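Long-range contacts in conserved domain protein (Porphyromonas gingivalis, PDB 3PNN), which probably acts as a cytoplasmic glycosyltransferase that forms glycosidic linkages, built on a Rossmann-like alpha/beta/alpha fold: residues 102-107 against 247-252; 222-227 against 251-256. One frame throughout, in Å; residues are numbered along the deposited sequence.

How the contacts relate
Helix 249-259 is common to both contacts: its first turn meets the start of helix 103-108 in contact 1, and the turns that follow meet the start of helix 223-239 in contact 2. The centres of the two contacts lie about 9 Å apart, and Val-252 belongs to both. A probable hydrogen bond joins them, between Asn-104 ND2 and Tyr-224 OH, though 2.5 Å is unusually short and its exact geometry doubtful, while Ile-249 CG2 packs 3.7 Å from Tyr-224 OH. Helices 103-108 and 223-239 thus pack by their first turns against helix 249-259. A bound glycerol, probably from the crystallisation liquor, lies about 4 Å from the Tyr-227 side chain in contact 2.

Contact 1: 102-107 against 247-252; sequences GTNHAV and FFIPFV
Two helix N-termini meet here, with Gly-102 and Phe-248 at the N-cap positions of helices 103-108 and 249-259, and each segment accepts a first-turn N-H of the other. Asn-104 N gives its hydrogen to Phe-247 O at 2.9 Å. In return, Ile-249 N donates to Thr-103 OG1 at 3.3 Å with an N-H...O angle of 156°; chi1 of 60° sets that hydroxyl between its own backbone N and carbonyl carbon, facing the incoming helix. Having no side chain, Gly-102 leaves room for Phe-247 O, 3.4 Å from its C, and its positive phi is one that glycine tolerates. Asn-104 then reaches across the first turn of the other helix, its ND2 3.2 Å from Ile-249 CA, with Val-252 CB beyond at 3.6 Å. ND2 pairs with Tyr-224 OH and OD1 with Ser-228 OG, so both ends of the amide are held. The Phe-247 ring brings CD2 to 3.6 Å from Asn-104 CB and turns an edge to His-105 N. Beside the polar pair, branched Ile-249 and Val-107 cross at about a right angle, Ile-249 CD1 to Val-107 CG2 at 3.7 Å. Each helix start thus finds an acceptor in the other segment for an opening-turn N-H, with apolar groups packed beside these bonds.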
loop_
_atom_site.group_PDB
_atom_site.type_symbol
_atom_site.label_atom_id
_atom_site.label_comp_id
_atom_site.label_asym_id
_atom_site.label_seq_id
_atom_site.Cartn_x
_atom_site.Cartn_y
_atom_site.Cartn_z
ATOM N N GLY A 102 -5.440 3.481 -11.465
ATOM C CA GLY A 102 -4.340 2.798 -10.797
ATOM C C GLY A 102 -4.006 3.336 -9.411
ATOM O O GLY A 102 -4.515 4.382 -9.010
ATOM N N THR A 103 -3.142 2.638 -8.679
ATOM C CA THR A 103 -2.851 3.018 -7.295
ATOM C C THR A 103 -2.275 4.423 -7.101
ATOM O O THR A 103 -2.546 5.062 -6.078
ATOM C CB THR A 103 -1.915 2.014 -6.573
ATOM O OG1 THR A 103 -0.661 1.941 -7.271
ATOM C CG2 THR A 103 -2.563 0.639 -6.519
ATOM N N ASN A 104 -1.454 4.901 -8.034
ATOM C CA ASN A 104 -0.897 6.237 -7.836
ATOM C C ASN A 104 -1.930 7.319 -8.203
ATOM O O ASN A 104 -1.841 8.437 -7.717
ATOM C CB ASN A 104 0.455 6.425 -8.548
ATOM C CG ASN A 104 1.381 7.390 -7.810
ATOM O OD1 ASN A 104 1.062 8.564 -7.628
ATOM N ND2 ASN A 104 2.543 6.901 -7.405
ATOM N N HIS A 105 -2.936 6.973 -9.010
ATOM C CA HIS A 105 -4.060 7.898 -9.220
ATOM C C HIS A 105 -4.911 7.981 -7.939
ATOM O O HIS A 105 -5.344 9.056 -7.534
ATOM C CB HIS A 105 -4.920 7.495 -10.422
ATOM C CG HIS A 105 -6.171 8.309 -10.578
ATOM N ND1 HIS A 105 -7.423 7.823 -10.257
ATOM C CD2 HIS A 105 -6.364 9.572 -11.028
ATOM C CE1 HIS A 105 -8.331 8.752 -10.501
ATOM N NE2 HIS A 105 -7.715 9.822 -10.973
ATOM N N ALA A 106 -5.132 6.838 -7.301
ATOM C CA ALA A 106 -5.766 6.808 -5.984
ATOM C C ALA A 106 -5.017 7.678 -4.965
ATOM O O ALA A 106 -5.639 8.415 -4.198
ATOM C CB ALA A 106 -5.887 5.375 -5.487
ATOM N N VAL A 107 -3.687 7.605 -4.953
ATOM C CA VAL A 107 -2.895 8.447 -4.063
ATOM C C VAL A 107 -3.130 9.942 -4.327
ATOM O O VAL A 107 -3.268 10.739 -3.391
ATOM C CB VAL A 107 -1.370 8.137 -4.171
ATOM C CG1 VAL A 107 -0.559 9.186 -3.424
ATOM C CG2 VAL A 107 -1.065 6.744 -3.611
ATOM N N PHE A 247 -1.524 3.491 -13.710
ATOM C CA PHE A 247 -0.514 4.401 -13.172
ATOM C C PHE A 247 -0.205 3.960 -11.752
ATOM O O PHE A 247 -0.993 4.217 -10.834
ATOM C CB PHE A 247 -1.101 5.819 -13.198
ATOM C CG PHE A 247 -0.135 6.912 -12.825
ATOM C CD1 PHE A 247 1.032 7.111 -13.546
ATOM C CD2 PHE A 247 -0.435 7.788 -11.788
ATOM C CE1 PHE A 247 1.912 8.142 -13.219
ATOM C CE2 PHE A 247 0.438 8.826 -11.455
ATOM C CZ PHE A 247 1.612 9.000 -12.169
ATOM N N PHE A 248 0.933 3.281 -11.580
ATOM C CA PHE A 248 1.283 2.580 -10.335
ATOM C C PHE A 248 2.325 3.320 -9.509
ATOM O O PHE A 248 3.211 3.965 -10.064
ATOM C CB PHE A 248 1.876 1.206 -10.655
ATOM C CG PHE A 248 0.890 0.226 -11.215
ATOM C CD1 PHE A 248 -0.175 -0.216 -10.449
ATOM C CD2 PHE A 248 1.048 -0.275 -12.494
ATOM C CE1 PHE A 248 -1.082 -1.128 -10.957
ATOM C CE2 PHE A 248 0.146 -1.190 -13.010
ATOM C CZ PHE A 248 -0.918 -1.615 -12.238
ATOM N N ILE A 249 2.262 3.167 -8.186
ATOM C CA ILE A 249 3.231 3.828 -7.312
ATOM C C ILE A 249 4.709 3.469 -7.611
ATOM O O ILE A 249 5.556 4.368 -7.754
ATOM C CB ILE A 249 2.908 3.570 -5.838
ATOM C CG1 ILE A 249 1.538 4.165 -5.487
ATOM C CG2 ILE A 249 4.011 4.128 -4.937
ATOM C CD1 ILE A 249 1.034 3.719 -4.112
ATOM N N PRO A 250 5.030 2.161 -7.698
ATOM C CA PRO A 250 6.419 1.754 -7.976
ATOM C C PRO A 250 6.978 2.387 -9.244
ATOM O O PRO A 250 8.165 2.731 -9.288
ATOM C CB PRO A 250 6.318 0.238 -8.184
ATOM C CG PRO A 250 5.053 -0.170 -7.553
ATOM C CD PRO A 250 4.122 1.003 -7.594
ATOM N N PHE A 251 6.145 2.531 -10.273
ATOM C CA PHE A 251 6.589 3.154 -11.511
ATOM C C PHE A 251 7.052 4.593 -11.298
ATOM O O PHE A 251 8.122 4.998 -11.771
ATOM C CB PHE A 251 5.500 3.122 -12.588
ATOM C CG PHE A 251 5.817 3.988 -13.782
ATOM C CD1 PHE A 251 6.532 3.483 -14.852
ATOM C CD2 PHE A 251 5.414 5.317 -13.820
ATOM C CE1 PHE A 251 6.837 4.281 -15.942
ATOM C CE2 PHE A 251 5.716 6.121 -14.899
ATOM C CZ PHE A 251 6.427 5.604 -15.964
ATOM N N VAL A 252 6.222 5.370 -10.613
ATOM C CA VAL A 252 6.535 6.757 -10.291
ATOM C C VAL A 252 7.768 6.862 -9.398
ATOM O O VAL A 252 8.661 7.657 -9.659
ATOM C CB VAL A 252 5.342 7.428 -9.561
ATOM C CG1 VAL A 252 5.759 8.778 -8.995
ATOM C CG2 VAL A 252 4.169 7.559 -10.522
#

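Contact 2: 222-227 against 251-256; sequences PDYFDY and FVVNDL
A chi1 of -175° swings the Tyr-224 ring away from its own backbone N and out from the start of helix 223-239 to the flank of helix 249-259, where Val-252, Val-253 and Leu-256 receive it. Leu-256 answers from the other helix: its CG stands beside its own backbone N, opposite the carbonyl carbon, and the extended branch (chi2 179°) sets CD1 against both tyrosines and CD2 against Tyr-227 alone. The phenolic end of Tyr-224 rests on the valines, with OH 3.4 Å from Val-252 CG1 and 3.7 Å from Val-253 CG2. Further back along the ring, Tyr-224 CE1 lies 4.0 Å from Leu-256 CD1. All three aliphatic groups approach the ring obliquely. That same CD1 also packs 3.9 Å from Tyr-227 CB, and Leu-256 CD2 lies 4.1 Å from Tyr-227 CG, so the leucine packs against two tyrosines one turn apart.

No hydrogen bond passes between the segments; the tyrosine hydroxyl keeps its polar partner in Asn-104. A long tyrosine suits this place because the two helix axes stay 11.5 Å apart, a gap that its ring spans while its tip still meets a polar group. The short helical segments cross at 93°. Phe-220 stacks on the Tyr-224 ring and Tyr-149 meets it edge-to-face, so the two consecutive helices pack across each other beside strands 217-220 and 148-155, within a fold described as Rossmann-like.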
loop_
_atom_site.group_PDB
_atom_site.type_symbol
_atom_site.label_atom_id
_atom_site.label_comp_id
_atom_site.label_asym_id
_atom_site.label_seq_id
_atom_site.Cartn_x
_atom_site.Cartn_y
_atom_site.Cartn_z
ATOM N N PRO A 222 4.327 15.827 1.081
ATOM C CA PRO A 222 3.300 16.234 0.098
ATOM C C PRO A 222 3.825 16.628 -1.289
ATOM O O PRO A 222 3.036 16.635 -2.249
ATOM C CB PRO A 222 2.585 17.403 0.795
ATOM C CG PRO A 222 2.760 17.083 2.294
ATOM C CD PRO A 222 4.175 16.520 2.372
ATOM N N ASP A 223 5.113 16.944 -1.420
ATOM C CA ASP A 223 5.655 17.236 -2.759
ATOM C C ASP A 223 5.470 16.017 -3.665
ATOM O O ASP A 223 5.491 16.127 -4.880
ATOM C CB ASP A 223 7.139 17.606 -2.693
ATOM C CG ASP A 223 7.918 16.701 -1.758
ATOM O OD1 ASP A 223 8.658 15.812 -2.251
ATOM O OD2 ASP A 223 7.777 16.871 -0.529
ATOM N N TYR A 224 5.310 14.850 -3.059
ATOM C CA TYR A 224 5.074 13.638 -3.834
ATOM C C TYR A 224 3.814 13.768 -4.692
ATOM O O TYR A 224 3.756 13.253 -5.806
ATOM C CB TYR A 224 4.979 12.391 -2.928
ATOM C CG TYR A 224 4.845 11.111 -3.749
ATOM C CD1 TYR A 224 5.930 10.616 -4.466
ATOM C CD2 TYR A 224 3.640 10.416 -3.818
ATOM C CE1 TYR A 224 5.825 9.462 -5.233
ATOM C CE2 TYR A 224 3.520 9.242 -4.598
ATOM C CZ TYR A 224 4.625 8.777 -5.284
ATOM O OH TYR A 224 4.552 7.640 -6.053
ATOM N N PHE A 225 2.791 14.451 -4.188
ATOM C CA PHE A 225 1.595 14.655 -5.012
ATOM C C PHE A 225 1.914 15.438 -6.284
ATOM O O PHE A 225 1.370 15.162 -7.355
ATOM C CB PHE A 225 0.489 15.381 -4.240
ATOM C CG PHE A 225 0.006 14.648 -3.016
ATOM C CD1 PHE A 225 -0.627 13.413 -3.125
ATOM C CD2 PHE A 225 0.139 15.220 -1.757
ATOM C CE1 PHE A 225 -1.086 12.739 -1.988
ATOM C CE2 PHE A 225 -0.320 14.564 -0.621
ATOM C CZ PHE A 225 -0.938 13.311 -0.733
ATOM N N ASP A 226 2.772 16.441 -6.160
ATOM C CA ASP A 226 3.120 17.283 -7.306
ATOM C C ASP A 226 3.932 16.517 -8.345
ATOM O O ASP A 226 3.691 16.648 -9.554
ATOM C CB ASP A 226 3.915 18.517 -6.856
ATOM C CG ASP A 226 3.088 19.464 -6.002
ATOM O OD1 ASP A 226 1.857 19.552 -6.217
ATOM O OD2 ASP A 226 3.664 20.113 -5.104
ATOM N N TYR A 227 4.904 15.733 -7.884
ATOM C CA TYR A 227 5.683 14.924 -8.815
ATOM C C TYR A 227 4.764 13.906 -9.492
ATOM O O TYR A 227 4.890 13.648 -10.693
ATOM C CB TYR A 227 6.835 14.207 -8.104
ATOM C CG TYR A 227 7.933 15.134 -7.619
ATOM C CD1 TYR A 227 8.507 16.086 -8.469
ATOM C CD2 TYR A 227 8.400 15.054 -6.313
ATOM C CE1 TYR A 227 9.516 16.939 -8.010
ATOM C CE2 TYR A 227 9.408 15.895 -5.851
ATOM C CZ TYR A 227 9.957 16.830 -6.698
ATOM O OH TYR A 227 10.965 17.655 -6.227
ATOM N N PHE A 251 6.145 2.531 -10.273
ATOM C CA PHE A 251 6.589 3.154 -11.511
ATOM C C PHE A 251 7.052 4.593 -11.298
ATOM O O PHE A 251 8.122 4.998 -11.771
ATOM C CB PHE A 251 5.500 3.122 -12.588
ATOM C CG PHE A 251 5.817 3.988 -13.782
ATOM C CD1 PHE A 251 6.532 3.483 -14.852
ATOM C CD2 PHE A 251 5.414 5.317 -13.820
ATOM C CE1 PHE A 251 6.837 4.281 -15.942
ATOM C CE2 PHE A 251 5.716 6.121 -14.899
ATOM C CZ PHE A 251 6.427 5.604 -15.964
ATOM N N VAL A 252 6.222 5.370 -10.613
ATOM C CA VAL A 252 6.535 6.757 -10.291
ATOM C C VAL A 252 7.768 6.862 -9.398
ATOM O O VAL A 252 8.661 7.657 -9.659
ATOM C CB VAL A 252 5.342 7.428 -9.561
ATOM C CG1 VAL A 252 5.759 8.778 -8.995
ATOM C CG2 VAL A 252 4.169 7.559 -10.522
ATOM N N VAL A 253 7.800 6.071 -8.329
ATOM C CA VAL A 253 8.934 6.090 -7.409
ATOM C C VAL A 253 10.217 5.737 -8.161
ATOM O O VAL A 253 11.252 6.381 -7.999
ATOM C CB VAL A 253 8.730 5.124 -6.228
ATOM C CG1 VAL A 253 10.040 4.905 -5.470
ATOM C CG2 VAL A 253 7.639 5.661 -5.282
ATOM N N ASN A 254 10.137 4.717 -9.003
ATOM C CA ASN A 254 11.300 4.314 -9.790
ATOM C C ASN A 254 11.807 5.458 -10.677
ATOM O O ASN A 254 13.022 5.693 -10.804
ATOM C CB ASN A 254 10.953 3.071 -10.615
ATOM C CG ASN A 254 12.170 2.439 -11.265
ATOM O OD1 ASN A 254 13.034 1.876 -10.587
ATOM N ND2 ASN A 254 12.236 2.514 -12.586
ATOM N N ASP A 255 10.879 6.195 -11.275
ATOM C CA ASP A 255 11.262 7.287 -12.156
ATOM C C ASP A 255 11.957 8.399 -11.385
ATOM O O ASP A 255 12.945 8.962 -11.851
ATOM C CB ASP A 255 10.039 7.851 -12.878
ATOM C CG ASP A 255 10.423 8.890 -13.929
ATOM O OD1 ASP A 255 10.624 8.503 -15.097
ATOM O OD2 ASP A 255 10.544 10.086 -13.584
ATOM N N LEU A 256 11.432 8.722 -10.203
ATOM C CA LEU A 256 11.986 9.803 -9.394
ATOM C C LEU A 256 13.374 9.485 -8.852
ATOM O O LEU A 256 14.257 10.353 -8.799
ATOM C CB LEU A 256 11.039 10.122 -8.236
ATOM C CG LEU A 256 9.690 10.722 -8.629
ATOM C CD1 LEU A 256 8.861 10.955 -7.358
ATOM C CD2 LEU A 256 9.897 12.028 -9.389
#